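PDB 1IZC: macrophomate synthase intermolecular Diels-Alderase from Macrophoma commelinae, which is an enzyme of the HpcH/HpaI aldolase and citrate lyase family, built as a hexamer of TIM barrels that hold magnesium ions. Local coordinates for residues T23-L28 / V171-N176; R29-D34 / K41-V46; V132-K137 / I144-F149; A195-P200 / S240-R245; G252-L255 / M259-S262. The protein carries 1 engineered substitution. One frame throughout, in Å; residues are numbered along the deposited sequence.

Contact 1 of 5, residues T23-L28 / V171-N176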
# COMPACT_ATOMS: atom_id res chain seq x y z
N THR A 23 -4.07 7.28 21.66
CA THR A 23 -2.89 6.67 21.06
C THR A 23 -2.19 5.83 22.13
O THR A 23 -1.18 5.17 21.86
CB THR A 23 -1.90 7.74 20.59
OG1 THR A 23 -1.76 8.74 21.60
CG2 THR A 23 -2.39 8.39 19.29
N TYR A 24 -2.74 5.85 23.34
CA TYR A 24 -2.19 5.08 24.46
C TYR A 24 -3.20 4.02 24.90
O TYR A 24 -4.41 4.19 24.72
CB TYR A 24 -1.80 5.99 25.63
CG TYR A 24 -0.45 6.60 25.41
CD1 TYR A 24 -0.30 7.80 24.71
CD2 TYR A 24 0.70 5.92 25.80
CE1 TYR A 24 0.97 8.30 24.42
CE2 TYR A 24 1.97 6.42 25.51
CZ TYR A 24 2.10 7.61 24.82
OH TYR A 24 3.36 8.12 24.54
N PRO A 25 -2.72 2.92 25.50
CA PRO A 25 -3.65 1.87 25.93
C PRO A 25 -4.65 2.25 27.00
O PRO A 25 -4.32 2.95 27.96
CB PRO A 25 -2.72 0.76 26.41
CG PRO A 25 -1.60 1.53 27.04
CD PRO A 25 -1.35 2.64 25.99
N GLY A 26 -5.87 1.77 26.82
CA GLY A 26 -6.91 1.98 27.81
C GLY A 26 -6.59 1.04 28.96
O GLY A 26 -5.73 0.16 28.83
N ASN A 27 -7.28 1.20 30.08
CA ASN A 27 -6.98 0.38 31.25
C ASN A 27 -7.63 -1.01 31.28
O ASN A 27 -8.61 -1.23 32.00
CB ASN A 27 -7.33 1.13 32.53
CG ASN A 27 -6.62 0.55 33.74
OD1 ASN A 27 -6.14 -0.58 33.69
ND2 ASN A 27 -6.57 1.31 34.84
N LEU A 28 -7.06 -1.94 30.52
CA LEU A 28 -7.58 -3.30 30.48
C LEU A 28 -7.37 -3.96 31.84
O LEU A 28 -8.17 -4.80 32.27
CB LEU A 28 -6.89 -4.11 29.37
CG LEU A 28 -7.23 -5.60 29.28
CD1 LEU A 28 -8.75 -5.77 29.04
CD2 LEU A 28 -6.42 -6.26 28.17
N VAL A 171 4.86 6.48 31.10
CA VAL A 171 5.45 5.25 31.59
C VAL A 171 4.49 4.60 32.59
O VAL A 171 4.36 3.38 32.63
CB VAL A 171 6.81 5.53 32.28
CG1 VAL A 171 7.20 4.35 33.16
CG2 VAL A 171 7.87 5.77 31.22
N ALA A 172 3.82 5.42 33.39
CA ALA A 172 2.88 4.89 34.38
C ALA A 172 1.67 4.30 33.65
O ALA A 172 1.16 3.24 34.02
CB ALA A 172 2.42 6.01 35.33
N THR A 173 1.22 5.00 32.62
CA THR A 173 0.08 4.54 31.84
C THR A 173 0.37 3.14 31.33
O THR A 173 -0.43 2.21 31.51
CB THR A 173 -0.16 5.46 30.64
OG1 THR A 173 -0.50 6.76 31.11
CG2 THR A 173 -1.29 4.91 29.76
N SER A 174 1.52 2.99 30.70
CA SER A 174 1.90 1.71 30.15
C SER A 174 2.07 0.61 31.18
O SER A 174 1.55 -0.50 31.02
CB SER A 174 3.19 1.86 29.34
OG SER A 174 2.97 2.70 28.21
N ASN A 175 2.78 0.90 32.26
CA ASN A 175 2.99 -0.15 33.25
C ASN A 175 1.76 -0.50 34.10
O ASN A 175 1.69 -1.60 34.66
CB ASN A 175 4.21 0.21 34.11
CG ASN A 175 5.55 -0.09 33.41
OD1 ASN A 175 5.59 -0.43 32.21
ND2 ASN A 175 6.65 0.04 34.15
N ASN A 176 0.79 0.41 34.17
CA ASN A 176 -0.41 0.16 34.95
C ASN A 176 -1.60 -0.35 34.14
O ASN A 176 -2.49 -0.98 34.69
CB ASN A 176 -0.86 1.44 35.68
CG ASN A 176 0.16 1.95 36.66
OD1 ASN A 176 0.91 1.18 37.26
ND2 ASN A 176 0.20 3.26 36.84
O HOH W 1 -4.33 -0.19 36.60
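The carbonyl oxygen of Asn176 and the side-chain amide of Asn27 meet through a water. The water donates to Asn176 O at 2.8 Å and accepts from Asn27 ND2 at 3.2 Å, so it spans a gap that the two residues do not close directly. The approach of Asn27 OD1 to Asn176 O, 3.8 Å, carries no bond. With CG anti to the backbone N (chi1 -161°), the Asn27 amide reaches out from the N-cap position of helix 28-37. There OD1 accepts the backbone N-H of Gln30, which fixes the rotation of the amide and leaves ND2 to face the water.

The other half of the contact is van der Waals packing at 4.0 Å and beyond. Thr173 directs its methyl, not its hydroxyl, at the loop: CG2 lies 4.0 Å from Pro25 O and 4.3 Å from Pro25 CG, and it also touches Tyr24 CB at 4.3 Å. The hydroxyl OG1 is turned aside to Asn170 and Ser162, while Pro25 O is satisfied by ND1 of His177.

The loop 23-28 is thus laid against one flank of helix 171-177 just before it enters helix 28-37. Beyond it, Leu28 packs on strand 97-101, Thr23 touches helix 78-91, and His91 of a second subunit also reaches Thr23.

Contact 2 of 5, residues R29-D34 / K41-V46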
# COMPACT_ATOMS: atom_id res chain seq x y z
N ARG A 29 -6.29 -3.59 32.53
CA ARG A 29 -6.00 -4.14 33.85
C ARG A 29 -7.22 -3.95 34.77
O ARG A 29 -7.69 -4.90 35.42
CB ARG A 29 -4.76 -3.44 34.44
CG ARG A 29 -4.21 -4.05 35.75
CD ARG A 29 -3.21 -5.19 35.47
NE ARG A 29 -2.07 -4.74 34.67
CZ ARG A 29 -1.01 -4.08 35.13
NH1 ARG A 29 -0.88 -3.77 36.42
NH2 ARG A 29 -0.07 -3.71 34.28
N GLN A 30 -7.73 -2.72 34.81
CA GLN A 30 -8.87 -2.41 35.67
C GLN A 30 -10.15 -3.02 35.12
O GLN A 30 -11.02 -3.46 35.88
CB GLN A 30 -9.04 -0.90 35.82
CG GLN A 30 -10.04 -0.53 36.92
CD GLN A 30 -9.59 -1.06 38.27
OE1 GLN A 30 -8.45 -0.83 38.68
NE2 GLN A 30 -10.47 -1.78 38.96
N ALA A 31 -10.29 -3.04 33.79
CA ALA A 31 -11.50 -3.62 33.21
C ALA A 31 -11.63 -5.07 33.63
O ALA A 31 -12.73 -5.54 33.94
CB ALA A 31 -11.45 -3.51 31.68
N LEU A 32 -10.52 -5.80 33.63
CA LEU A 32 -10.55 -7.20 34.03
C LEU A 32 -10.87 -7.33 35.51
O LEU A 32 -11.65 -8.20 35.89
CB LEU A 32 -9.21 -7.88 33.73
CG LEU A 32 -8.95 -8.06 32.23
CD1 LEU A 32 -7.51 -8.53 32.01
CD2 LEU A 32 -9.95 -9.06 31.65
N LYS A 33 -10.28 -6.48 36.34
CA LYS A 33 -10.57 -6.55 37.77
C LYS A 33 -12.05 -6.25 38.02
O LYS A 33 -12.69 -6.90 38.86
CB LYS A 33 -9.70 -5.55 38.55
CG LYS A 33 -8.23 -5.98 38.64
CD LYS A 33 -7.32 -4.84 39.08
CE LYS A 33 -5.85 -5.30 39.10
NZ LYS A 33 -4.86 -4.18 39.00
N ASP A 34 -12.60 -5.29 37.28
CA ASP A 34 -14.01 -4.94 37.44
C ASP A 34 -14.93 -6.08 37.00
O ASP A 34 -15.98 -6.31 37.61
CB ASP A 34 -14.35 -3.66 36.66
CG ASP A 34 -13.69 -2.43 37.25
OD1 ASP A 34 -13.19 -2.48 38.39
OD2 ASP A 34 -13.68 -1.38 36.57
N LYS A 41 -20.16 -7.72 33.96
CA LYS A 41 -19.32 -6.80 33.20
C LYS A 41 -18.25 -7.53 32.37
O LYS A 41 -17.31 -6.92 31.87
CB LYS A 41 -18.64 -5.79 34.13
CG LYS A 41 -19.59 -4.80 34.76
CD LYS A 41 -18.83 -3.87 35.71
CE LYS A 41 -19.71 -2.76 36.24
NZ LYS A 41 -18.92 -1.86 37.13
N THR A 42 -18.40 -8.85 32.25
CA THR A 42 -17.50 -9.66 31.44
C THR A 42 -17.35 -8.94 30.10
O THR A 42 -18.34 -8.53 29.50
CB THR A 42 -18.09 -11.07 31.22
OG1 THR A 42 -17.98 -11.82 32.44
CG2 THR A 42 -17.38 -11.81 30.09
N LEU A 43 -16.11 -8.78 29.64
CA LEU A 43 -15.85 -8.08 28.38
C LEU A 43 -16.28 -8.89 27.17
O LEU A 43 -15.85 -10.03 26.99
CB LEU A 43 -14.36 -7.75 28.25
CG LEU A 43 -13.83 -6.67 29.18
CD1 LEU A 43 -13.95 -7.13 30.61
CD2 LEU A 43 -12.37 -6.37 28.85
N MET A 44 -17.13 -8.29 26.34
CA MET A 44 -17.59 -8.96 25.13
C MET A 44 -16.91 -8.26 23.95
O MET A 44 -17.09 -7.06 23.75
CB MET A 44 -19.11 -8.84 25.02
CG MET A 44 -19.86 -9.33 26.26
SD MET A 44 -19.48 -11.03 26.67
CE MET A 44 -20.50 -11.21 28.20
N GLY A 45 -16.10 -9.02 23.20
CA GLY A 45 -15.38 -8.43 22.09
C GLY A 45 -15.49 -9.18 20.78
O GLY A 45 -16.29 -10.10 20.63
N VAL A 46 -14.64 -8.79 19.83
CA VAL A 46 -14.64 -9.38 18.51
C VAL A 46 -13.22 -9.70 18.07
O VAL A 46 -12.29 -8.93 18.33
CB VAL A 46 -15.33 -8.41 17.49
CG1 VAL A 46 -14.57 -7.08 17.41
CG2 VAL A 46 -15.45 -9.06 16.11
O HOH W 2 -17.19 -4.01 39.04
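Leu43 and Ala31 make the close-packed part of this contact. The two methyls of Leu43 divide between side chain and backbone of Ala31: CD2 meets the methyl CB of Ala31 at 4.1 Å, while CD1 rests 3.9 Å from the Ala31 carbonyl oxygen. The Leu43 side chain leaves the first strand residue with CG anti to its carbonyl carbon (chi1 -70°), which aims both methyls at the helix, where Leu28 and Ala35 also pack on this side chain.

The side nearer solvent is looser. Lys41 stretches fully extended past the helix, and its CD comes only to 4.2 Å from Asp34 O. A water donates to Asp34 O at 3.0 Å and accepts a weak, 3.4 Å bond from Lys41 NZ. The charged groups themselves do not meet, for Asp34 OD2 and Lys41 NZ stand 5.3 Å apart. The carboxylate has other partners: Gln30 NE2, from the same helix, donates to Asp34 OD1 at 2.9 Å, approaching 44° above the carboxylate plane, and Tyr17, which precedes the helix, hydrogen-bonds through OH to OD2.

Helix 28-37 precedes the first barrel strand, 43-48, and reaches strands 97-101 and 179-184 as well. This is consistent with the extra N-terminal helix that covers the bottom of many TIM barrels.

Contact 3 of 5, residues V132-K137 / I144-F149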
# COMPACT_ATOMS: atom_id res chain seq x y z
N VAL A 132 7.19 -16.66 29.61
CA VAL A 132 6.35 -15.53 29.98
C VAL A 132 7.21 -14.38 30.50
O VAL A 132 6.96 -13.22 30.19
CB VAL A 132 5.32 -15.94 31.05
CG1 VAL A 132 4.47 -14.73 31.44
CG2 VAL A 132 4.43 -17.06 30.52
N ARG A 133 8.24 -14.69 31.28
CA ARG A 133 9.08 -13.63 31.80
C ARG A 133 9.87 -12.90 30.71
O ARG A 133 10.27 -11.75 30.90
CB ARG A 133 9.98 -14.16 32.92
CG ARG A 133 9.11 -14.57 34.10
CD ARG A 133 9.82 -14.73 35.43
NE ARG A 133 8.79 -14.78 36.47
CZ ARG A 133 8.52 -15.84 37.24
NH1 ARG A 133 9.24 -16.95 37.12
NH2 ARG A 133 7.50 -15.79 38.09
N GLU A 134 10.09 -13.55 29.58
CA GLU A 134 10.79 -12.88 28.48
C GLU A 134 9.86 -11.80 27.95
O GLU A 134 10.31 -10.73 27.54
CB GLU A 134 11.16 -13.87 27.38
CG GLU A 134 12.36 -14.73 27.73
CD GLU A 134 13.57 -13.89 28.14
OE1 GLU A 134 14.05 -13.07 27.32
OE2 GLU A 134 14.05 -14.05 29.29
N PHE A 135 8.55 -12.07 27.97
CA PHE A 135 7.60 -11.06 27.51
C PHE A 135 7.48 -9.95 28.54
O PHE A 135 7.33 -8.78 28.19
CB PHE A 135 6.21 -11.66 27.23
CG PHE A 135 6.05 -12.16 25.82
CD1 PHE A 135 6.53 -13.42 25.46
CD2 PHE A 135 5.51 -11.34 24.84
CE1 PHE A 135 6.47 -13.85 24.13
CE2 PHE A 135 5.45 -11.76 23.50
CZ PHE A 135 5.93 -13.01 23.15
N VAL A 136 7.54 -10.30 29.82
CA VAL A 136 7.47 -9.25 30.82
C VAL A 136 8.62 -8.26 30.59
O VAL A 136 8.42 -7.04 30.63
CB VAL A 136 7.56 -9.84 32.24
CG1 VAL A 136 7.61 -8.72 33.28
CG2 VAL A 136 6.36 -10.73 32.48
N LYS A 137 9.81 -8.78 30.31
CA LYS A 137 10.97 -7.90 30.08
C LYS A 137 10.75 -6.93 28.93
O LYS A 137 11.12 -5.76 29.02
CB LYS A 137 12.23 -8.72 29.79
CG LYS A 137 12.73 -9.58 30.94
CD LYS A 137 13.93 -10.42 30.49
CE LYS A 137 14.37 -11.42 31.56
NZ LYS A 137 15.37 -12.38 31.01
N ILE A 144 10.03 -2.69 36.17
CA ILE A 144 9.39 -3.98 35.92
C ILE A 144 10.10 -4.78 34.84
O ILE A 144 10.36 -5.99 35.01
CB ILE A 144 7.91 -3.79 35.55
CG1 ILE A 144 7.20 -3.03 36.68
CG2 ILE A 144 7.26 -5.15 35.28
CD1 ILE A 144 5.72 -2.76 36.42
N GLY A 145 10.42 -4.13 33.74
CA GLY A 145 11.10 -4.81 32.65
C GLY A 145 12.17 -3.93 32.04
O GLY A 145 12.78 -3.12 32.74
N ARG A 146 12.40 -4.08 30.74
CA ARG A 146 13.41 -3.28 30.07
C ARG A 146 12.90 -2.81 28.72
O ARG A 146 13.68 -2.55 27.80
CB ARG A 146 14.71 -4.07 29.91
CG ARG A 146 14.57 -5.42 29.24
CD ARG A 146 15.84 -6.24 29.49
NE ARG A 146 15.74 -7.59 28.93
CZ ARG A 146 15.67 -7.84 27.63
NH1 ARG A 146 15.70 -6.83 26.76
NH2 ARG A 146 15.57 -9.09 27.19
N ARG A 147 11.58 -2.68 28.61
CA ARG A 147 10.97 -2.22 27.37
C ARG A 147 11.62 -0.91 26.94
O ARG A 147 11.89 -0.03 27.75
CB ARG A 147 9.47 -1.99 27.57
CG ARG A 147 8.78 -1.37 26.34
CD ARG A 147 7.30 -1.12 26.59
NE ARG A 147 6.69 -0.39 25.48
CZ ARG A 147 5.47 0.15 25.52
NH1 ARG A 147 4.73 0.03 26.61
NH2 ARG A 147 5.01 0.84 24.49
N SER A 148 11.87 -0.80 25.64
CA SER A 148 12.48 0.39 25.07
C SER A 148 11.43 1.46 24.85
O SER A 148 10.34 1.21 24.33
CB SER A 148 13.16 0.05 23.74
OG SER A 148 13.75 1.20 23.18
N PHE A 149 11.78 2.68 25.23
CA PHE A 149 10.90 3.82 25.11
C PHE A 149 10.97 4.43 23.69
O PHE A 149 12.05 4.79 23.22
CB PHE A 149 11.33 4.85 26.15
CG PHE A 149 10.37 5.98 26.31
CD1 PHE A 149 9.25 5.84 27.14
CD2 PHE A 149 10.55 7.17 25.62
CE1 PHE A 149 8.33 6.88 27.27
CE2 PHE A 149 9.63 8.21 25.75
CZ PHE A 149 8.52 8.06 26.58
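Two torsions bring Arg146 across Lys137. Arg146 carries CG between its backbone N and carbonyl carbon (chi1 54°) and then runs extended to NE, whereas Lys137 sets CG beside its own N (chi1 -66°) and extends from there. The two chains meet obliquely, with Arg146 NE 3.7 Å from Lys137 CD and also close to CB; it is the lysine's aliphatic stem that touches the guanidinium. The charged ends have separate acidic partners. Lys137 NZ forms a 2.7 Å salt bridge with Glu134 OE2, and Arg146 pairs through NH1 with Glu138. Glu134 OE1 lies at the guanidinium edge, 4.3 Å from Arg146 NH2, too far for a salt bridge, though the opposite charges probably attract.

Beneath these side chains the backbone supplies the firm link. Arg146 N donates to Lys137 O at 2.7 Å, nearly straight at 167°, in the carbonyl plane and on a lone pair. Gly145, bare of any side chain, brings its CA to 4.0 Å from Val136 O. Val136 CG1 and Ile144 CG2 also touch, at 4.1 Å, their side chains crossing at about a right angle.

The loop is pinned in this way to the last turns of helix 129-139 and then runs on to a neighbouring barrel. Ser148 OG and Phe149 N hydrogen-bond to Asp211 of a fourth subunit, a magnesium ligand there, so the end of this loop borders the magnesium and pyruvic acid site of the neighbouring subunit, a site at a subunit interface.

Contact 4 of 5, residues A195-P200 / S240-R245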
# COMPACT_ATOMS: atom_id res chain seq x y z
N ALA A 195 1.93 -24.01 37.32
CA ALA A 195 3.01 -23.05 37.52
C ALA A 195 2.76 -21.75 36.74
O ALA A 195 3.00 -20.66 37.24
CB ALA A 195 4.33 -23.66 37.09
N ILE A 196 2.28 -21.88 35.51
CA ILE A 196 2.05 -20.70 34.70
C ILE A 196 0.93 -19.85 35.31
O ILE A 196 1.05 -18.62 35.39
CB ILE A 196 1.69 -21.10 33.25
CG1 ILE A 196 2.88 -21.84 32.61
CG2 ILE A 196 1.34 -19.84 32.43
CD1 ILE A 196 2.54 -22.56 31.31
N ALA A 197 -0.13 -20.51 35.76
CA ALA A 197 -1.28 -19.81 36.34
C ALA A 197 -0.95 -19.07 37.62
O ALA A 197 -1.60 -18.08 37.96
CB ALA A 197 -2.41 -20.82 36.61
N ALA A 198 0.08 -19.55 38.32
CA ALA A 198 0.50 -18.95 39.59
C ALA A 198 1.44 -17.76 39.45
O ALA A 198 1.81 -17.13 40.46
CB ALA A 198 1.17 -20.03 40.46
N MET A 199 1.85 -17.43 38.23
CA MET A 199 2.76 -16.30 38.04
C MET A 199 2.09 -14.99 38.45
O MET A 199 1.02 -14.66 37.97
CB MET A 199 3.20 -16.20 36.58
CG MET A 199 4.01 -17.39 36.10
SD MET A 199 4.52 -17.14 34.40
CE MET A 199 5.76 -15.84 34.59
N PRO A 200 2.74 -14.22 39.34
CA PRO A 200 2.19 -12.94 39.80
C PRO A 200 2.13 -11.93 38.66
O PRO A 200 1.35 -10.97 38.69
CB PRO A 200 3.20 -12.49 40.87
CG PRO A 200 4.01 -13.69 41.17
CD PRO A 200 4.07 -14.48 39.91
N SER A 240 -8.82 -24.58 33.70
CA SER A 240 -9.78 -23.67 34.33
C SER A 240 -9.64 -23.62 35.85
O SER A 240 -9.78 -22.56 36.44
CB SER A 240 -11.21 -24.05 33.96
OG SER A 240 -11.52 -25.38 34.34
N THR A 241 -9.37 -24.77 36.46
CA THR A 241 -9.19 -24.82 37.91
C THR A 241 -7.94 -24.04 38.31
O THR A 241 -7.94 -23.34 39.32
CB THR A 241 -9.08 -26.28 38.40
OG1 THR A 241 -10.29 -26.98 38.09
CG2 THR A 241 -8.88 -26.31 39.91
N ALA A 242 -6.88 -24.15 37.52
CA ALA A 242 -5.64 -23.43 37.82
C ALA A 242 -5.90 -21.93 37.75
O ALA A 242 -5.47 -21.18 38.63
CB ALA A 242 -4.52 -23.83 36.85
N ALA A 243 -6.58 -21.48 36.70
CA ALA A 243 -6.90 -20.05 36.56
C ALA A 243 -7.75 -19.58 37.76
O ALA A 243 -7.44 -18.58 38.40
CB ALA A 243 -7.66 -19.80 35.24
N GLN A 244 -8.82 -20.31 38.05
CA GLN A 244 -9.72 -19.95 39.15
C GLN A 244 -9.04 -19.87 40.52
O GLN A 244 -9.26 -18.92 41.28
CB GLN A 244 -10.88 -20.95 39.22
CG GLN A 244 -11.91 -20.81 38.10
CD GLN A 244 -12.63 -22.11 37.80
OE1 GLN A 244 -12.64 -23.05 38.61
NE2 GLN A 244 -13.25 -22.19 36.62
N ARG A 245 -8.22 -20.86 40.85
CA ARG A 245 -7.58 -20.88 42.16
C ARG A 245 -6.61 -19.72 42.37
O ARG A 245 -6.40 -19.27 43.50
CB ARG A 245 -6.86 -22.21 42.38
CG ARG A 245 -5.45 -22.27 41.85
CD ARG A 245 -4.70 -23.48 42.44
NE ARG A 245 -5.25 -24.73 41.94
CZ ARG A 245 -4.76 -25.40 40.90
NH1 ARG A 245 -3.69 -24.97 40.25
NH2 ARG A 245 -5.38 -26.50 40.49
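Ala197 and Ala242 meet methyl to methyl, their CB atoms 3.7 Å apart. The Ala197 methyl presses into the backbone of the partner helix as well, its CB lying 3.7 Å from Ala242 O and 4.2 Å from Ala243 N. With nothing larger than a methyl on either side, the chains come close, and the CA atoms of Ala197 and Ala243 are 5.6 Å apart. No hydrogen bond crosses here; the contact is small and purely one of packing.

The next shell holds the two pieces in place. Ala242 O is not left to the methyl alone, since it accepts from ND2 of Asn246, a residue that also packs on Ala197 and Ala198. One face of the Arg245 guanidinium is covered by its own helix, with Ala242 CA 3.4 Å above the plane and offset toward the rim. Its NH1 makes a salt bridge with Asp194, thereby tying the end of helix 230-245 to helix 193-197.

Underneath, Leu205 at the start of strand 205-207 packs on both Ala197 and Ala243, and Ile196 rests on strand 179-184. Two outer helices set side by side over the parallel strands in this manner belong to the ring of helices that surrounds the strands of a TIM barrel.

Contact 5 of 5, residues G252-L255 / M259-S262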
# COMPACT_ATOMS: atom_id res chain seq x y z
N GLY A 252 -11.34 -16.15 26.16
CA GLY A 252 -11.67 -17.20 25.21
C GLY A 252 -12.67 -16.75 24.16
O GLY A 252 -13.02 -15.57 24.10
N GLY A 253 -13.15 -17.69 23.36
CA GLY A 253 -14.11 -17.36 22.32
C GLY A 253 -15.40 -18.12 22.53
O GLY A 253 -15.42 -19.14 23.22
N ALA A 254 -16.49 -17.64 21.96
CA ALA A 254 -17.76 -18.33 22.09
C ALA A 254 -18.20 -18.79 20.70
O ALA A 254 -18.54 -17.96 19.86
CB ALA A 254 -18.81 -17.41 22.69
N LEU A 255 -18.17 -20.10 20.48
CA LEU A 255 -18.57 -20.68 19.20
C LEU A 255 -19.96 -20.18 18.81
O LEU A 255 -20.24 -19.92 17.64
CB LEU A 255 -18.56 -22.21 19.30
CG LEU A 255 -17.23 -22.83 19.75
CD1 LEU A 255 -17.35 -24.35 19.75
CD2 LEU A 255 -16.10 -22.39 18.81
N MET A 259 -23.49 -19.56 24.42
CA MET A 259 -22.56 -20.24 25.32
C MET A 259 -22.04 -19.30 26.41
O MET A 259 -21.47 -19.74 27.40
CB MET A 259 -21.35 -20.76 24.54
CG MET A 259 -21.65 -21.84 23.51
SD MET A 259 -20.15 -22.17 22.55
CE MET A 259 -19.16 -23.13 23.76
N VAL A 260 -22.25 -18.01 26.21
CA VAL A 260 -21.75 -17.01 27.14
C VAL A 260 -22.02 -17.27 28.63
O VAL A 260 -21.09 -17.22 29.45
CB VAL A 260 -22.23 -15.60 26.72
CG1 VAL A 260 -21.92 -14.58 27.80
CG2 VAL A 260 -21.52 -15.20 25.42
N PRO A 261 -23.28 -17.55 29.01
CA PRO A 261 -23.52 -17.80 30.44
C PRO A 261 -22.65 -18.91 31.01
O PRO A 261 -22.07 -18.77 32.09
CB PRO A 261 -25.00 -18.14 30.49
CG PRO A 261 -25.56 -17.25 29.41
CD PRO A 261 -24.56 -17.46 28.28
N SER A 262 -22.55 -20.01 30.28
CA SER A 262 -21.75 -21.13 30.74
C SER A 262 -20.28 -20.74 30.84
O SER A 262 -19.58 -21.12 31.78
CB SER A 262 -21.90 -22.32 29.78
OG SER A 262 -21.15 -23.43 30.25
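Ala254, extended (phi/psi -116°/111°), carries on from strand 250-253, and Leu255 then bends into a helical conformation, so that the chain turns and Ala254 CA stands 6.1 Å from Met259 CA. Across this turn Met259 reaches back. Its CG lies anti to the carbonyl carbon and the chain continues extended through chi2 (173°), which delivers the sulfur to the backbone at Leu255. There Met259 SD sits 3.5 Å from Leu255 N. The same SD lies 3.6 Å from Leu255 CB. The two side chains cross at a slant, and the touch is made by the thioether and the root of the leucine, not by its methyls.

The segments are the end of the seventh strand of the TIM barrel and the start of the helix that follows it, joined by a short loop on the side of the barrel where the bound pyruvic acid lies, about 9 Å from the Leu255 side chain. Deeper in, Ala254 CB meets Val260 CG2 at 4.4 Å, a looser apolar touch. Strand 271-275 backs both residues: Ile271 packs on Ala254, and Val273 on Val260. On the outer side Val260 and Pro261 pack against Ser294 and Gln297, respectively, of a third subunit.

The five contacts sit around one eight-stranded parallel barrel. Contact 1 joins chain parts 143 residues apart and encloses contacts 2 and 3 in sequence; contacts 4 and 5 follow in turn. Contact 1 touches contact 2 through Arg29, whose NH2 probably bonds to Asn175 O, and contact 3 through helix 171-177; its centre is 15 Å from each. Contact 3 meets contact 4 where Met199 packs on Val132 and Arg133. Contacts 2 and 5, 14 Å apart, share the sheet, touch through Met44 and Val260, and both face the third subunit. Contacts 3 and 5, 32 Å apart on opposite sides of the chain's centre, reach different neighbours, so the barrel is tied into its hexamer at separate faces.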